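Local coordinates for protein abietadiene synthase, chloroplastic (Abies grandis, PDB 3S9V) that belongs to the terpene synthase family and folds into a long, mainly helical chain with a terpene synthase N-terminal domain and a metal-binding domain, at residues Tyr98-Leu106 with Met139-Pro148; Leu342-Phe352 with Ile382-Arg392. One frame throughout, in Å; residues are numbered along the deposited sequence.

Both contacts pin a loop against a helix in this mainly helical terpene synthase. Both segments of contact 1 precede those of contact 2 along the chain: contact 1 sets the start of helix 101-117 against the loop between helices 122-136 and 151-164. Contact 2 belongs to the terpene synthase N-terminal domain, where the loop between helices 320-332 and 363-373 packs on helix 381-397. Their centres are about 33 Å apart and their nearest atoms about 18 Å apart, without touching; they share no helix. Contact 1 sits farther from the centre of the chain, about 30 Å against 18 Å, and the two tie loops to helices in separate places.

Contact 1. Residues Tyr98-Leu106 with Met139-Pro148; sequences YFLAYDRIL and MEDEADSHRP
Y102, in the first turn of helix 101-117, is gripped by M139, S145, R147 and P148 of the loop 139-148. This loop, between helices 122-136 and 151-164, packs on the N-terminal turn of helix 101-117, with L100 at the N-cap position. With its CG anti to the carbonyl carbon (chi1 -68°), the Y102 ring leans off the helix into the loop. R147 sets its CG over one face, 4.1 Å from the centroid of the Y102 ring, a CH-pi contact. The R147 chain runs extended from CG to NE, and its guanidinium, turned 58° from the ring, ends beside the hydroxyl; Y102 OH and R147 NH1 come within 2.6 Å, a doubtful approach whose angle does not make a hydrogen bond. R147 NE has a weak, long ion pair with E152. M139 approaches obliquely, bent at chi2 and chi3 to put its CE 3.5 Å from Y102 CE2. The same methyl meets I105 CD1 tip to tip at 3.8 Å, while M139 SD rests on A101 CB. P148 crosses the root of the tyrosine at about a right angle, its CD tight against Y102 CB at 3.3 Å.

S145 OG turns back to donate to E142 O in the carbonyl plane and lies 3.3 Å from Y102 CE1. The poorly ordered E142 sets its CG 3.7 Å from A101 CB; a water is modelled between its OE1 and A101 N, its bond to the carboxylate doubtful. Beyond the loop, F151 meets the Y102 ring and F175 of helix 174-187 touches Y102, M139 and R147.

No direct hydrogen bond joins the two segments: apolar and CH-pi contacts round Y102 carry the contact, while E142 O, gripped by S145 N and OG, holds the loop's type I turn.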
loop_
_atom_site.group_PDB
_atom_site.type_symbol
_atom_site.label_atom_id
_atom_site.label_comp_id
_atom_site.label_asym_id
_atom_site.label_seq_id
_atom_site.Cartn_x
_atom_site.Cartn_y
_atom_site.Cartn_z
ATOM N N TYR A 98 -3.131 -11.423 24.148
ATOM C CA TYR A 98 -3.277 -12.460 23.134
ATOM C C TYR A 98 -2.552 -13.747 23.519
ATOM O O TYR A 98 -1.328 -13.776 23.665
ATOM C CB TYR A 98 -2.735 -11.956 21.800
ATOM C CG TYR A 98 -2.942 -12.919 20.664
ATOM C CD1 TYR A 98 -4.081 -12.848 19.867
ATOM C CD2 TYR A 98 -2.000 -13.912 20.388
ATOM C CE1 TYR A 98 -4.278 -13.740 18.816
ATOM C CE2 TYR A 98 -2.187 -14.811 19.343
ATOM C CZ TYR A 98 -3.325 -14.718 18.559
ATOM O OH TYR A 98 -3.508 -15.596 17.512
ATOM N N PHE A 99 -3.314 -14.822 23.650
ATOM C CA PHE A 99 -2.746 -16.096 24.038
ATOM C C PHE A 99 -2.113 -16.904 22.915
ATOM O O PHE A 99 -2.768 -17.243 21.928
ATOM C CB PHE A 99 -3.808 -16.967 24.708
ATOM C CG PHE A 99 -3.278 -18.280 25.206
ATOM C CD1 PHE A 99 -2.820 -18.405 26.514
ATOM C CD2 PHE A 99 -3.198 -19.383 24.355
ATOM C CE1 PHE A 99 -2.288 -19.612 26.970
ATOM C CE2 PHE A 99 -2.667 -20.594 24.796
ATOM C CZ PHE A 99 -2.210 -20.709 26.107
ATOM N N LEU A 100 -0.834 -17.217 23.084
ATOM C CA LEU A 100 -0.106 -18.049 22.135
ATOM C C LEU A 100 0.640 -19.027 23.031
ATOM O O LEU A 100 1.447 -18.622 23.870
ATOM C CB LEU A 100 0.883 -17.231 21.301
ATOM C CG LEU A 100 1.596 -18.064 20.219
ATOM C CD1 LEU A 100 0.592 -18.531 19.150
ATOM C CD2 LEU A 100 2.699 -17.240 19.582
ATOM N N ALA A 101 0.353 -20.311 22.882
ATOM C CA ALA A 101 0.992 -21.315 23.714
ATOM C C ALA A 101 2.513 -21.171 23.747
ATOM O O ALA A 101 3.103 -21.055 24.827
ATOM C CB ALA A 101 0.595 -22.722 23.240
ATOM N N TYR A 102 3.148 -21.169 22.576
ATOM C CA TYR A 102 4.609 -21.049 22.516
ATOM C C TYR A 102 5.122 -19.867 23.332
ATOM O O TYR A 102 6.053 -20.001 24.119
ATOM C CB TYR A 102 5.074 -20.900 21.069
ATOM C CG TYR A 102 4.880 -22.141 20.232
ATOM C CD1 TYR A 102 4.150 -22.092 19.050
ATOM C CD2 TYR A 102 5.436 -23.361 20.618
ATOM C CE1 TYR A 102 3.973 -23.225 18.262
ATOM C CE2 TYR A 102 5.268 -24.505 19.838
ATOM C CZ TYR A 102 4.533 -24.427 18.659
ATOM O OH TYR A 102 4.351 -25.539 17.871
ATOM N N ASP A 103 4.504 -18.709 23.128
ATOM C CA ASP A 103 4.852 -17.477 23.829
ATOM C C ASP A 103 4.830 -17.690 25.350
ATOM O O ASP A 103 5.808 -17.399 26.037
ATOM C CB ASP A 103 3.853 -16.381 23.413
ATOM C CG ASP A 103 4.102 -15.027 24.091
ATOM O OD1 ASP A 103 5.146 -14.388 23.829
ATOM O OD2 ASP A 103 3.230 -14.590 24.877
ATOM N N ARG A 104 3.721 -18.208 25.872
ATOM C CA ARG A 104 3.588 -18.426 27.309
ATOM C C ARG A 104 4.597 -19.402 27.912
ATOM O O ARG A 104 5.188 -19.104 28.948
ATOM C CB ARG A 104 2.165 -18.884 27.651
ATOM C CG ARG A 104 1.081 -17.868 27.297
ATOM C CD ARG A 104 1.352 -16.508 27.942
ATOM N NE ARG A 104 0.336 -15.532 27.565
ATOM C CZ ARG A 104 -0.930 -15.573 27.975
ATOM N NH1 ARG A 104 -1.341 -16.540 28.787
ATOM N NH2 ARG A 104 -1.793 -14.656 27.561
ATOM N N ILE A 105 4.803 -20.561 27.290
ATOM C CA ILE A 105 5.766 -21.511 27.846
ATOM C C ILE A 105 7.197 -21.007 27.724
ATOM O O ILE A 105 8.044 -21.348 28.546
ATOM C CB ILE A 105 5.684 -22.906 27.176
ATOM C CG1 ILE A 105 5.916 -22.790 25.673
ATOM C CG2 ILE A 105 4.344 -23.541 27.471
ATOM C CD1 ILE A 105 5.988 -24.126 24.974
ATOM N N LEU A 106 7.467 -20.200 26.699
ATOM C CA LEU A 106 8.801 -19.634 26.498
ATOM C C LEU A 106 9.085 -18.642 27.618
ATOM O O LEU A 106 10.112 -18.718 28.290
ATOM C CB LEU A 106 8.882 -18.902 25.155
ATOM C CG LEU A 106 10.197 -18.168 24.877
ATOM C CD1 LEU A 106 11.263 -19.194 24.537
ATOM C CD2 LEU A 106 10.030 -17.186 23.719
ATOM N N MET A 139 0.474 -29.169 24.054
ATOM C CA MET A 139 1.143 -28.610 22.885
ATOM C C MET A 139 0.763 -29.257 21.557
ATOM O O MET A 139 1.041 -28.707 20.490
ATOM C CB MET A 139 2.661 -28.668 23.077
ATOM C CG MET A 139 3.168 -27.753 24.185
ATOM S SD MET A 139 2.501 -26.061 24.059
ATOM C CE MET A 139 3.367 -25.465 22.642
ATOM N N GLU A 140 0.113 -30.413 21.616
ATOM C CA GLU A 140 -0.279 -31.105 20.397
ATOM C C GLU A 140 -1.532 -30.520 19.755
ATOM O O GLU A 140 -1.873 -30.881 18.631
ATOM C CB GLU A 140 -0.482 -32.597 20.677
ATOM C CG GLU A 140 0.771 -33.295 21.201
ATOM C CD GLU A 140 0.596 -34.796 21.359
ATOM O OE1 GLU A 140 -0.325 -35.219 22.092
ATOM O OE2 GLU A 140 1.384 -35.555 20.754
ATOM N N ASP A 141 -2.216 -29.617 20.452
ATOM C CA ASP A 141 -3.420 -29.012 19.885
ATOM C C ASP A 141 -3.177 -27.546 19.523
ATOM O O ASP A 141 -4.114 -26.782 19.261
ATOM C CB ASP A 141 -4.598 -29.136 20.859
ATOM C CG ASP A 141 -5.952 -28.999 20.163
ATOM O OD1 ASP A 141 -6.984 -29.310 20.796
ATOM O OD2 ASP A 141 -5.987 -28.581 18.985
ATOM N N GLU A 142 -1.903 -27.170 19.506
ATOM C CA GLU A 142 -1.491 -25.814 19.167
ATOM C C GLU A 142 -0.484 -25.926 18.024
ATOM O O GLU A 142 0.233 -24.980 17.715
ATOM C CB GLU A 142 -0.839 -25.144 20.380
ATOM C CG GLU A 142 -1.654 -25.259 21.669
ATOM C CD GLU A 142 -2.943 -24.449 21.641
ATOM O OE1 GLU A 142 -2.867 -23.205 21.713
ATOM O OE2 GLU A 142 -4.032 -25.054 21.546
ATOM N N ALA A 143 -0.450 -27.102 17.400
ATOM C CA ALA A 143 0.461 -27.388 16.293
ATOM C C ALA A 143 0.265 -26.474 15.084
ATOM O O ALA A 143 1.231 -26.128 14.403
ATOM C CB ALA A 143 0.316 -28.849 15.869
ATOM N N ASP A 144 -0.982 -26.092 14.820
ATOM C CA ASP A 144 -1.300 -25.218 13.692
ATOM C C ASP A 144 -0.958 -23.755 13.946
ATOM O O ASP A 144 -1.063 -22.926 13.037
ATOM C CB ASP A 144 -2.784 -25.334 13.330
ATOM C CG ASP A 144 -3.089 -26.568 12.503
ATOM O OD1 ASP A 144 -2.598 -27.661 12.854
ATOM O OD2 ASP A 144 -3.828 -26.445 11.504
ATOM N N SER A 145 -0.563 -23.432 15.176
ATOM C CA SER A 145 -0.196 -22.060 15.510
ATOM C C SER A 145 1.218 -21.811 14.982
ATOM O O SER A 145 1.965 -22.758 14.722
ATOM C CB SER A 145 -0.234 -21.840 17.025
ATOM O OG SER A 145 0.822 -22.527 17.678
ATOM N N HIS A 146 1.579 -20.543 14.829
ATOM C CA HIS A 146 2.896 -20.181 14.318
ATOM C C HIS A 146 3.982 -20.152 15.391
ATOM O O HIS A 146 3.791 -19.604 16.477
ATOM C CB HIS A 146 2.815 -18.827 13.618
ATOM C CG HIS A 146 1.772 -18.775 12.548
ATOM N ND1 HIS A 146 1.738 -19.672 11.500
ATOM C CD2 HIS A 146 0.713 -17.951 12.371
ATOM C CE1 HIS A 146 0.702 -19.403 10.726
ATOM N NE2 HIS A 146 0.064 -18.363 11.233
ATOM N N ARG A 147 5.121 -20.757 15.071
ATOM C CA ARG A 147 6.262 -20.818 15.981
ATOM C C ARG A 147 6.960 -19.464 16.048
ATOM O O ARG A 147 7.278 -18.883 15.015
ATOM C CB ARG A 147 7.264 -21.871 15.493
ATOM C CG ARG A 147 7.301 -23.164 16.299
ATOM C CD ARG A 147 8.331 -24.134 15.721
ATOM N NE ARG A 147 8.586 -25.270 16.607
ATOM C CZ ARG A 147 7.693 -26.208 16.914
ATOM N NH1 ARG A 147 6.468 -26.158 16.405
ATOM N NH2 ARG A 147 8.024 -27.197 17.737
ATOM N N PRO A 148 7.214 -18.948 17.265
ATOM C CA PRO A 148 7.884 -17.653 17.445
ATOM C C PRO A 148 9.294 -17.716 16.871
ATOM O O PRO A 148 9.879 -18.791 16.801
ATOM C CB PRO A 148 7.903 -17.473 18.965
ATOM C CG PRO A 148 6.719 -18.256 19.417
ATOM C CD PRO A 148 6.807 -19.504 18.565
HETATM O O HOH W 1 -1.643 -21.214 21.009
#

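Contact 2. Residues Leu342-Phe352 with Ile382-Arg392; sequences LKTFRDENGEF and IMEEAKLCTER
F352 lays its ring across helix 381-397, with A386 CB over one face, 4.3 Å from the ring centroid, and R346 CA of its own loop over the opposite face. This loop, between helices 320-332 and 363-373, thus packs on the helix within the terpene synthase N-terminal domain. E385 CB lies in plane at the edge, and I382 CD1, also near the ring plane, presses on F352 CZ at 3.4 Å. The F352 backbone N-H points almost straight at a thiol, giving a hydrogen bond to C389 SG of 3.4 Å and 167°; that sulfur also sits at the ring's edge, a Cys sulfur-aromatic contact.

R346, its CG anti to the backbone N and its chain extended, runs past I382 CD1 and grips E385 side-on. R346 NE meets E385 OE1 at 2.6 Å and R346 NH2 meets E385 OE2 at 2.9 Å. The two chains cross at about a right angle, yet guanidinium and carboxylate planes are only 11° apart; they are offset, each oxygen tilted out of the guanidinium plane. G350 CA lies over one face of this guanidinium.

At the other end, E351 OE2 uses its syn lone pair for R392 NH2, 3.1 Å away, with the two planes turned by 51°. E351 OE1 has a salt bridge to R361 as well. One water joins G350 O to E385 O. D347 OD1 accepts N349 N in an Asx turn and, from the opposite face of its carboxylate, E351 N. L342 CD1 meets M383 SD at 3.7 Å.

An apolar centre is thus flanked by two salt bridges with the charges exchanged, the loop supplying the arginine in one and the glutamate in the other. With R392 and R361 both at its carboxylate, E351 is probably kept ionised.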
loop_
_atom_site.group_PDB
_atom_site.type_symbol
_atom_site.label_atom_id
_atom_site.label_comp_id
_atom_site.label_asym_id
_atom_site.label_seq_id
_atom_site.Cartn_x
_atom_site.Cartn_y
_atom_site.Cartn_z
ATOM N N LEU A 342 16.673 -2.658 -3.620
ATOM C CA LEU A 342 16.150 -4.018 -3.706
ATOM C C LEU A 342 17.174 -5.057 -4.171
ATOM O O LEU A 342 17.002 -6.250 -3.928
ATOM C CB LEU A 342 14.937 -4.064 -4.639
ATOM C CG LEU A 342 13.688 -3.283 -4.231
ATOM C CD1 LEU A 342 12.610 -3.522 -5.267
ATOM C CD2 LEU A 342 13.200 -3.729 -2.848
ATOM N N LYS A 343 18.232 -4.612 -4.842
ATOM C CA LYS A 343 19.257 -5.535 -5.324
ATOM C C LYS A 343 19.847 -6.365 -4.186
ATOM O O LYS A 343 20.260 -7.506 -4.376
ATOM C CB LYS A 343 20.363 -4.762 -6.050
ATOM C CG LYS A 343 20.008 -4.364 -7.491
ATOM C CD LYS A 343 21.093 -3.478 -8.105
ATOM C CE LYS A 343 20.956 -3.362 -9.623
ATOM N NZ LYS A 343 19.635 -2.844 -10.078
ATOM N N THR A 344 19.866 -5.788 -2.994
ATOM C CA THR A 344 20.390 -6.463 -1.813
ATOM C C THR A 344 19.641 -7.762 -1.485
ATOM O O THR A 344 20.197 -8.663 -0.850
ATOM C CB THR A 344 20.295 -5.533 -0.576
ATOM O OG1 THR A 344 21.151 -4.402 -0.761
ATOM C CG2 THR A 344 20.690 -6.267 0.692
ATOM N N PHE A 345 18.386 -7.858 -1.923
ATOM C CA PHE A 345 17.567 -9.026 -1.617
ATOM C C PHE A 345 17.325 -10.018 -2.758
ATOM O O PHE A 345 16.616 -11.015 -2.591
ATOM C CB PHE A 345 16.237 -8.545 -1.042
ATOM C CG PHE A 345 16.400 -7.575 0.100
ATOM C CD1 PHE A 345 16.433 -6.203 -0.133
ATOM C CD2 PHE A 345 16.587 -8.034 1.404
ATOM C CE1 PHE A 345 16.653 -5.308 0.910
ATOM C CE2 PHE A 345 16.807 -7.146 2.450
ATOM C CZ PHE A 345 16.840 -5.782 2.201
ATOM N N ARG A 346 17.934 -9.746 -3.904
ATOM C CA ARG A 346 17.791 -10.588 -5.079
ATOM C C ARG A 346 18.888 -11.655 -5.148
ATOM O O ARG A 346 20.063 -11.348 -4.939
ATOM C CB ARG A 346 17.851 -9.703 -6.325
ATOM C CG ARG A 346 17.760 -10.437 -7.638
ATOM C CD ARG A 346 18.037 -9.486 -8.786
ATOM N NE ARG A 346 17.778 -10.102 -10.082
ATOM C CZ ARG A 346 18.633 -10.883 -10.731
ATOM N NH1 ARG A 346 19.825 -11.151 -10.210
ATOM N NH2 ARG A 346 18.290 -11.404 -11.902
ATOM N N ASP A 347 18.506 -12.901 -5.426
ATOM C CA ASP A 347 19.486 -13.983 -5.546
ATOM C C ASP A 347 19.895 -14.104 -7.011
ATOM O O ASP A 347 19.294 -13.474 -7.883
ATOM C CB ASP A 347 18.919 -15.326 -5.041
ATOM C CG ASP A 347 17.872 -15.942 -5.984
ATOM O OD1 ASP A 347 17.638 -15.420 -7.095
ATOM O OD2 ASP A 347 17.278 -16.976 -5.606
ATOM N N GLU A 348 20.909 -14.919 -7.280
ATOM C CA GLU A 348 21.402 -15.111 -8.644
ATOM C C GLU A 348 20.339 -15.559 -9.645
ATOM O O GLU A 348 20.564 -15.498 -10.852
ATOM C CB GLU A 348 22.539 -16.136 -8.650
ATOM C CG GLU A 348 23.617 -15.891 -7.605
ATOM C CD GLU A 348 24.267 -14.524 -7.735
ATOM O OE1 GLU A 348 24.798 -14.216 -8.824
ATOM O OE2 GLU A 348 24.250 -13.761 -6.742
ATOM N N ASN A 349 19.181 -15.997 -9.161
ATOM C CA ASN A 349 18.130 -16.478 -10.052
ATOM C C ASN A 349 16.911 -15.581 -10.194
ATOM O O ASN A 349 15.948 -15.946 -10.870
ATOM C CB ASN A 349 17.672 -17.867 -9.609
ATOM C CG ASN A 349 18.792 -18.888 -9.645
ATOM O OD1 ASN A 349 19.338 -19.191 -10.707
ATOM N ND2 ASN A 349 19.141 -19.424 -8.480
ATOM N N GLY A 350 16.931 -14.418 -9.556
ATOM C CA GLY A 350 15.795 -13.522 -9.673
ATOM C C GLY A 350 14.708 -13.676 -8.623
ATOM O O GLY A 350 13.627 -13.101 -8.763
ATOM N N GLU A 351 14.971 -14.465 -7.585
ATOM C CA GLU A 351 14.002 -14.640 -6.510
ATOM C C GLU A 351 14.374 -13.656 -5.417
ATOM O O GLU A 351 15.552 -13.396 -5.196
ATOM C CB GLU A 351 14.050 -16.064 -5.956
ATOM C CG GLU A 351 13.488 -17.098 -6.899
ATOM C CD GLU A 351 12.102 -16.726 -7.383
ATOM O OE1 GLU A 351 11.211 -16.518 -6.528
ATOM O OE2 GLU A 351 11.905 -16.637 -8.615
ATOM N N PHE A 352 13.378 -13.091 -4.748
ATOM C CA PHE A 352 13.651 -12.141 -3.677
ATOM C C PHE A 352 13.293 -12.728 -2.322
ATOM O O PHE A 352 12.274 -13.408 -2.182
ATOM C CB PHE A 352 12.874 -10.844 -3.889
ATOM C CG PHE A 352 13.309 -10.074 -5.093
ATOM C CD1 PHE A 352 13.011 -10.533 -6.370
ATOM C CD2 PHE A 352 14.028 -8.891 -4.948
ATOM C CE1 PHE A 352 13.418 -9.823 -7.486
ATOM C CE2 PHE A 352 14.443 -8.173 -6.054
ATOM C CZ PHE A 352 14.137 -8.639 -7.329
ATOM N N ILE A 382 15.056 -4.270 -11.993
ATOM C CA ILE A 382 14.867 -4.916 -10.697
ATOM C C ILE A 382 13.399 -4.909 -10.251
ATOM O O ILE A 382 12.926 -5.883 -9.684
ATOM C CB ILE A 382 15.731 -4.235 -9.603
ATOM C CG1 ILE A 382 15.718 -5.072 -8.324
ATOM C CG2 ILE A 382 15.211 -2.839 -9.314
ATOM C CD1 ILE A 382 16.426 -6.399 -8.464
ATOM N N MET A 383 12.688 -3.815 -10.516
ATOM C CA MET A 383 11.283 -3.702 -10.128
ATOM C C MET A 383 10.422 -4.680 -10.914
ATOM O O MET A 383 9.441 -5.202 -10.397
ATOM C CB MET A 383 10.778 -2.264 -10.348
ATOM C CG MET A 383 11.442 -1.213 -9.450
ATOM S SD MET A 383 10.970 -1.296 -7.692
ATOM C CE MET A 383 9.771 0.010 -7.619
ATOM N N GLU A 384 10.787 -4.916 -12.170
ATOM C CA GLU A 384 10.057 -5.853 -13.021
ATOM C C GLU A 384 10.268 -7.261 -12.468
ATOM O O GLU A 384 9.330 -8.050 -12.367
ATOM C CB GLU A 384 10.586 -5.782 -14.450
ATOM C CG GLU A 384 9.766 -6.538 -15.479
ATOM C CD GLU A 384 10.445 -6.557 -16.847
ATOM O OE1 GLU A 384 10.928 -5.486 -17.295
ATOM O OE2 GLU A 384 10.491 -7.642 -17.473
ATOM N N GLU A 385 11.510 -7.574 -12.108
ATOM C CA GLU A 385 11.819 -8.890 -11.546
ATOM C C GLU A 385 11.085 -9.077 -10.215
ATOM O O GLU A 385 10.601 -10.167 -9.927
ATOM C CB GLU A 385 13.326 -9.043 -11.315
ATOM C CG GLU A 385 14.185 -8.738 -12.530
ATOM C CD GLU A 385 15.666 -8.996 -12.287
ATOM O OE1 GLU A 385 16.233 -8.436 -11.318
ATOM O OE2 GLU A 385 16.268 -9.757 -13.071
ATOM N N ALA A 386 11.007 -8.016 -9.410
ATOM C CA ALA A 386 10.329 -8.092 -8.118
ATOM C C ALA A 386 8.856 -8.365 -8.352
ATOM O O ALA A 386 8.251 -9.168 -7.653
ATOM C CB ALA A 386 10.503 -6.788 -7.329
ATOM N N LYS A 387 8.287 -7.693 -9.346
ATOM C CA LYS A 387 6.881 -7.874 -9.683
ATOM C C LYS A 387 6.606 -9.333 -10.062
ATOM O O LYS A 387 5.648 -9.937 -9.585
ATOM C CB LYS A 387 6.496 -6.952 -10.850
ATOM C CG LYS A 387 5.048 -7.097 -11.322
ATOM C CD LYS A 387 4.810 -6.436 -12.683
ATOM C CE LYS A 387 4.924 -4.917 -12.613
ATOM N NZ LYS A 387 4.668 -4.259 -13.935
ATOM N N LEU A 388 7.452 -9.901 -10.914
ATOM C CA LEU A 388 7.267 -11.286 -11.347
ATOM C C LEU A 388 7.385 -12.301 -10.208
ATOM O O LEU A 388 6.519 -13.159 -10.053
ATOM C CB LEU A 388 8.263 -11.629 -12.458
ATOM C CG LEU A 388 8.094 -10.818 -13.744
ATOM C CD1 LEU A 388 9.184 -11.194 -14.734
ATOM C CD2 LEU A 388 6.714 -11.075 -14.338
ATOM N N CYS A 389 8.453 -12.199 -9.420
ATOM C CA CYS A 389 8.684 -13.109 -8.297
ATOM C C CYS A 389 7.549 -13.052 -7.281
ATOM O O CYS A 389 7.020 -14.082 -6.885
ATOM C CB CYS A 389 10.008 -12.772 -7.593
ATOM S SG CYS A 389 10.243 -13.543 -5.954
ATOM N N THR A 390 7.180 -11.846 -6.864
ATOM C CA THR A 390 6.114 -11.694 -5.885
ATOM C C THR A 390 4.775 -12.198 -6.408
ATOM O O THR A 390 4.006 -12.795 -5.660
ATOM C CB THR A 390 5.971 -10.219 -5.398
ATOM O OG1 THR A 390 5.748 -9.341 -6.511
ATOM C CG2 THR A 390 7.218 -9.792 -4.640
ATOM N N GLU A 391 4.495 -11.974 -7.688
ATOM C CA GLU A 391 3.238 -12.446 -8.254
ATOM C C GLU A 391 3.143 -13.965 -8.199
ATOM O O GLU A 391 2.134 -14.508 -7.751
ATOM C CB GLU A 391 3.071 -11.977 -9.701
ATOM C CG GLU A 391 2.276 -10.688 -9.835
ATOM C CD GLU A 391 1.840 -10.414 -11.265
ATOM O OE1 GLU A 391 2.708 -10.091 -12.105
ATOM O OE2 GLU A 391 0.626 -10.534 -11.550
ATOM N N ARG A 392 4.187 -14.652 -8.650
ATOM C CA ARG A 392 4.170 -16.112 -8.624
ATOM C C ARG A 392 4.065 -16.635 -7.196
ATOM O O ARG A 392 3.371 -17.619 -6.930
ATOM C CB ARG A 392 5.417 -16.680 -9.310
ATOM C CG ARG A 392 5.350 -16.588 -10.829
ATOM C CD ARG A 392 6.527 -17.254 -11.535
ATOM N NE ARG A 392 7.751 -16.455 -11.503
ATOM C CZ ARG A 392 8.580 -16.386 -10.467
ATOM N NH1 ARG A 392 8.321 -17.075 -9.361
ATOM N NH2 ARG A 392 9.670 -15.629 -10.539
HETATM O O HOH W 2 11.873 -12.399 -10.702
HETATM O O HOH W 3 8.744 -16.452 -6.447
#